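Local coordinates for putative ubiquinone biosynthesis protein (PDB 3MSQ) that probably takes part in the biosynthesis of ubiquinone (coenzyme Q) or a related quinone, as Coq4 proteins do, at residues Leu121-Val132 with Leu198-Trp207. Residues are numbered along the deposited sequence; the frame is centred on the assembly and turned at random.
Sequences LWRSTHDIYHVV and LIAQKWDQLW
Trp-203 and Tyr-129 each turn the ring away from their own carbonyl carbon, CG lying beside the backbone N (chi1 -58° and -66°), and the two side chains then cross at about a right angle. The meeting shows how a loop of turns and a short 3-10 segment can be packed on a helix by aromatic side chains. The indole presents NE1 to the edge of the phenol ring, 3.3 Å from Tyr-129 CE1, with the planes inclined at 53°. Over one indole face lies Ile-128 CG2, a CH-pi contact 4.3 Å from the centroid of the six-membered ring; Gln-201 CB lies over the opposite face. Thr-125 CB meets Trp-203 CD1 at 3.6 Å, while Val-132 CG2 reaches CZ3 at the far end of the indole. Leu-198 CB sits over the centre of the Tyr-129 ring, 3.9 Å from its centroid, and Ile-199 CD1 approaches both the phenol oxygen and Leu-121 CD2. Within the helix, Thr-125 OG1 donates a hydrogen bond to Leu-121 O (2.7 Å), which also accepts from Thr-125 N. Replacing Trp-203 by an alanine would probably open a gap between Ile-128 and Gln-201 and leave one edge of Tyr-129 without its partner. In the fold, this buried contact packs the loop between helices 177-192 and 211-218 on helix 114-133; helix 139-152 adds Leu-145 against Tyr-129, while helix 88-98 brings Leu-88 to Ile-128.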
loop_
_atom_site.group_PDB
_atom_site.type_symbol
_atom_site.label_atom_id
_atom_site.label_comp_id
_atom_site.label_asym_id
_atom_site.label_seq_id
_atom_site.Cartn_x
_atom_site.Cartn_y
_atom_site.Cartn_z
ATOM N N LEU A 121 5.997 29.232 -1.781
ATOM C CA LEU A 121 5.325 30.159 -0.866
ATOM C C LEU A 121 4.970 29.461 0.478
ATOM O O LEU A 121 5.234 29.987 1.562
ATOM C CB LEU A 121 4.081 30.780 -1.522
ATOM C CG LEU A 121 3.270 31.739 -0.645
ATOM C CD1 LEU A 121 4.049 32.968 -0.323
ATOM C CD2 LEU A 121 1.935 32.084 -1.269
ATOM N N TRP A 122 4.419 28.258 0.373
ATOM C CA TRP A 122 4.010 27.405 1.472
ATOM C C TRP A 122 5.203 27.074 2.394
ATOM O O TRP A 122 5.128 27.320 3.597
ATOM C CB TRP A 122 3.365 26.129 0.875
ATOM C CG TRP A 122 3.157 24.998 1.826
ATOM C CD1 TRP A 122 3.821 23.799 1.850
ATOM C CD2 TRP A 122 2.198 24.956 2.887
ATOM N NE1 TRP A 122 3.354 23.024 2.887
ATOM C CE2 TRP A 122 2.343 23.705 3.532
ATOM C CE3 TRP A 122 1.217 25.854 3.349
ATOM C CZ2 TRP A 122 1.537 23.331 4.617
ATOM C CZ3 TRP A 122 0.436 25.493 4.436
ATOM C CH2 TRP A 122 0.593 24.244 5.053
ATOM N N ARG A 123 6.303 26.543 1.811
ATOM C CA ARG A 123 7.503 26.154 2.537
ATOM C C ARG A 123 8.211 27.334 3.200
ATOM O O ARG A 123 8.622 27.218 4.348
ATOM C CB ARG A 123 8.443 25.366 1.632
ATOM C CG ARG A 123 7.910 23.995 1.233
ATOM C CD ARG A 123 8.880 23.223 0.341
ATOM N NE ARG A 123 8.270 21.963 -0.085
ATOM C CZ ARG A 123 8.808 21.092 -0.930
ATOM N NH1 ARG A 123 9.997 21.324 -1.469
ATOM N NH2 ARG A 123 8.158 19.981 -1.246
ATOM N N SER A 124 8.310 28.482 2.507
ATOM C CA SER A 124 8.963 29.703 3.022
ATOM C C SER A 124 8.233 30.327 4.182
ATOM O O SER A 124 8.866 30.987 5.014
ATOM C CB SER A 124 9.028 30.782 1.950
ATOM O OG SER A 124 8.975 30.257 0.643
ATOM N N THR A 125 6.888 30.214 4.181
ATOM C CA THR A 125 6.055 30.911 5.145
ATOM C C THR A 125 5.329 30.077 6.173
ATOM O O THR A 125 5.075 30.611 7.248
ATOM C CB THR A 125 5.112 31.904 4.439
ATOM O OG1 THR A 125 4.134 31.200 3.680
ATOM C CG2 THR A 125 5.851 32.888 3.541
ATOM N N HIS A 126 4.967 28.805 5.876
ATOM C CA HIS A 126 4.147 27.994 6.787
ATOM C C HIS A 126 4.605 27.835 8.242
ATOM O O HIS A 126 3.756 27.675 9.117
ATOM C CB HIS A 126 3.586 26.711 6.148
ATOM C CG HIS A 126 4.150 25.433 6.686
ATOM N ND1 HIS A 126 5.110 24.714 5.985
ATOM C CD2 HIS A 126 3.824 24.754 7.814
ATOM C CE1 HIS A 126 5.356 23.646 6.723
ATOM N NE2 HIS A 126 4.605 23.631 7.838
ATOM N N ASP A 127 5.899 27.955 8.517
ATOM C CA ASP A 127 6.399 27.870 9.893
ATOM C C ASP A 127 6.031 29.110 10.744
ATOM O O ASP A 127 6.101 29.052 11.965
ATOM C CB ASP A 127 7.908 27.602 9.907
ATOM C CG ASP A 127 8.364 26.877 11.128
ATOM O OD1 ASP A 127 7.982 25.694 11.289
ATOM O OD2 ASP A 127 9.118 27.475 11.918
ATOM N N ILE A 128 5.634 30.215 10.095
ATOM C CA ILE A 128 5.210 31.464 10.739
ATOM C C ILE A 128 3.742 31.304 11.174
ATOM O O ILE A 128 3.390 31.736 12.272
ATOM C CB ILE A 128 5.457 32.696 9.794
ATOM C CG1 ILE A 128 6.961 32.924 9.540
ATOM C CG2 ILE A 128 4.820 33.977 10.303
ATOM C CD1 ILE A 128 7.389 33.061 8.063
ATOM N N TYR A 129 2.913 30.640 10.329
ATOM C CA TYR A 129 1.471 30.405 10.511
ATOM C C TYR A 129 1.048 30.055 11.928
ATOM O O TYR A 129 0.182 30.741 12.467
ATOM C CB TYR A 129 0.899 29.353 9.527
ATOM C CG TYR A 129 0.885 29.715 8.058
ATOM C CD1 TYR A 129 1.235 30.987 7.629
ATOM C CD2 TYR A 129 0.540 28.771 7.093
ATOM C CE1 TYR A 129 1.273 31.306 6.276
ATOM C CE2 TYR A 129 0.572 29.077 5.735
ATOM C CZ TYR A 129 0.929 30.353 5.330
ATOM O OH TYR A 129 0.957 30.691 3.995
ATOM N N HIS A 130 1.646 29.009 12.530
ATOM C CA HIS A 130 1.295 28.555 13.872
ATOM C C HIS A 130 1.401 29.632 14.983
ATOM O O HIS A 130 0.622 29.574 15.940
ATOM C CB HIS A 130 2.019 27.242 14.229
ATOM C CG HIS A 130 3.429 27.447 14.660
ATOM N ND1 HIS A 130 4.481 27.321 13.770
ATOM C CD2 HIS A 130 3.915 27.795 15.876
ATOM C CE1 HIS A 130 5.573 27.584 14.475
ATOM N NE2 HIS A 130 5.278 27.881 15.747
ATOM N N VAL A 131 2.339 30.607 14.856
ATOM C CA VAL A 131 2.471 31.684 15.855
ATOM C C VAL A 131 1.282 32.669 15.833
ATOM O O VAL A 131 0.803 33.065 16.903
ATOM C CB VAL A 131 3.868 32.374 15.982
ATOM C CG1 VAL A 131 5.009 31.375 15.841
ATOM C CG2 VAL A 131 4.039 33.529 15.014
ATOM N N VAL A 132 0.794 33.022 14.611
ATOM C CA VAL A 132 -0.351 33.910 14.374
ATOM C C VAL A 132 -1.645 33.146 14.680
ATOM O O VAL A 132 -2.490 33.660 15.422
ATOM C CB VAL A 132 -0.329 34.531 12.952
ATOM C CG1 VAL A 132 -1.555 35.413 12.691
ATOM C CG2 VAL A 132 0.953 35.331 12.721
ATOM N N LEU A 198 -4.233 33.441 5.654
ATOM C CA LEU A 198 -2.819 33.330 6.027
ATOM C C LEU A 198 -1.945 33.457 4.782
ATOM O O LEU A 198 -1.056 34.302 4.751
ATOM C CB LEU A 198 -2.528 31.958 6.685
ATOM C CG LEU A 198 -3.080 31.681 8.084
ATOM C CD1 LEU A 198 -2.792 30.228 8.469
ATOM C CD2 LEU A 198 -2.522 32.676 9.127
ATOM N N ILE A 199 -2.233 32.619 3.754
ATOM C CA ILE A 199 -1.536 32.527 2.466
ATOM C C ILE A 199 -1.420 33.872 1.703
ATOM O O ILE A 199 -0.438 34.059 0.976
ATOM C CB ILE A 199 -2.119 31.354 1.601
ATOM C CG1 ILE A 199 -1.163 30.867 0.505
ATOM C CG2 ILE A 199 -3.510 31.630 1.040
ATOM C CD1 ILE A 199 -0.144 29.827 0.955
ATOM N N ALA A 200 -2.390 34.816 1.919
ATOM C CA ALA A 200 -2.452 36.148 1.280
ATOM C C ALA A 200 -1.511 37.209 1.862
ATOM O O ALA A 200 -1.341 38.262 1.243
ATOM C CB ALA A 200 -3.886 36.668 1.292
ATOM N N GLN A 201 -0.906 36.937 3.036
ATOM C CA GLN A 201 -0.034 37.871 3.764
ATOM C C GLN A 201 1.410 37.917 3.309
ATOM O O GLN A 201 2.033 36.862 3.116
ATOM C CB GLN A 201 -0.070 37.628 5.287
ATOM C CG GLN A 201 -1.459 37.555 5.916
ATOM C CD GLN A 201 -2.368 38.665 5.468
ATOM O OE1 GLN A 201 -2.101 39.848 5.680
ATOM N NE2 GLN A 201 -3.487 38.302 4.871
ATOM N N LYS A 202 1.948 39.160 3.179
ATOM C CA LYS A 202 3.346 39.424 2.861
ATOM C C LYS A 202 4.105 39.485 4.197
ATOM O O LYS A 202 4.486 40.561 4.657
ATOM C CB LYS A 202 3.505 40.716 2.052
ATOM C CG LYS A 202 3.205 40.556 0.581
ATOM C CD LYS A 202 3.466 41.833 -0.199
ATOM C CE LYS A 202 3.207 41.676 -1.680
ATOM N NZ LYS A 202 2.916 42.974 -2.333
ATOM N N TRP A 203 4.274 38.313 4.830
ATOM C CA TRP A 203 4.894 38.111 6.149
ATOM C C TRP A 203 6.148 38.920 6.483
ATOM O O TRP A 203 6.271 39.385 7.614
ATOM C CB TRP A 203 5.100 36.607 6.447
ATOM C CG TRP A 203 3.836 35.799 6.404
ATOM C CD1 TRP A 203 3.451 34.923 5.430
ATOM C CD2 TRP A 203 2.766 35.846 7.349
ATOM N NE1 TRP A 203 2.214 34.401 5.724
ATOM C CE2 TRP A 203 1.768 34.950 6.899
ATOM C CE3 TRP A 203 2.540 36.575 8.529
ATOM C CZ2 TRP A 203 0.570 34.749 7.598
ATOM C CZ3 TRP A 203 1.357 36.372 9.224
ATOM C CH2 TRP A 203 0.390 35.464 8.763
ATOM N N ASP A 204 7.073 39.092 5.507
ATOM C CA ASP A 204 8.319 39.838 5.705
ATOM C C ASP A 204 8.112 41.311 6.102
ATOM O O ASP A 204 9.018 41.916 6.667
ATOM C CB ASP A 204 9.303 39.644 4.536
ATOM C CG ASP A 204 8.891 40.158 3.168
ATOM O OD1 ASP A 204 7.865 40.870 3.076
ATOM O OD2 ASP A 204 9.618 39.890 2.198
ATOM N N GLN A 205 6.897 41.853 5.865
ATOM C CA GLN A 205 6.477 43.220 6.211
ATOM C C GLN A 205 5.788 43.301 7.599
ATOM O O GLN A 205 5.453 44.397 8.070
ATOM C CB GLN A 205 5.536 43.760 5.117
ATOM C CG GLN A 205 6.262 44.279 3.882
ATOM C CD GLN A 205 5.428 44.132 2.637
ATOM O OE1 GLN A 205 5.852 43.472 1.669
ATOM N NE2 GLN A 205 4.218 44.728 2.637
ATOM N N LEU A 206 5.579 42.137 8.239
ATOM C CA LEU A 206 4.896 42.046 9.530
ATOM C C LEU A 206 5.795 41.664 10.725
ATOM O O LEU A 206 5.281 41.567 11.840
ATOM C CB LEU A 206 3.695 41.069 9.433
ATOM C CG LEU A 206 2.572 41.371 8.435
ATOM C CD1 LEU A 206 1.596 40.207 8.368
ATOM C CD2 LEU A 206 1.833 42.639 8.796
ATOM N N TRP A 207 7.117 41.459 10.511
ATOM C CA TRP A 207 8.053 41.077 11.580
ATOM C C TRP A 207 8.036 42.060 12.777
ATOM O O TRP A 207 8.179 41.626 13.918
ATOM C CB TRP A 207 9.493 40.973 11.050
ATOM C CG TRP A 207 9.808 39.871 10.073
ATOM C CD1 TRP A 207 10.411 40.022 8.860
ATOM C CD2 TRP A 207 9.714 38.454 10.300
ATOM N NE1 TRP A 207 10.662 38.795 8.297
ATOM C CE2 TRP A 207 10.242 37.811 9.157
ATOM C CE3 TRP A 207 9.208 37.662 11.341
ATOM C CZ2 TRP A 207 10.260 36.412 9.019
ATOM C CZ3 TRP A 207 9.235 36.280 11.206
ATOM C CH2 TRP A 207 9.753 35.669 10.055
#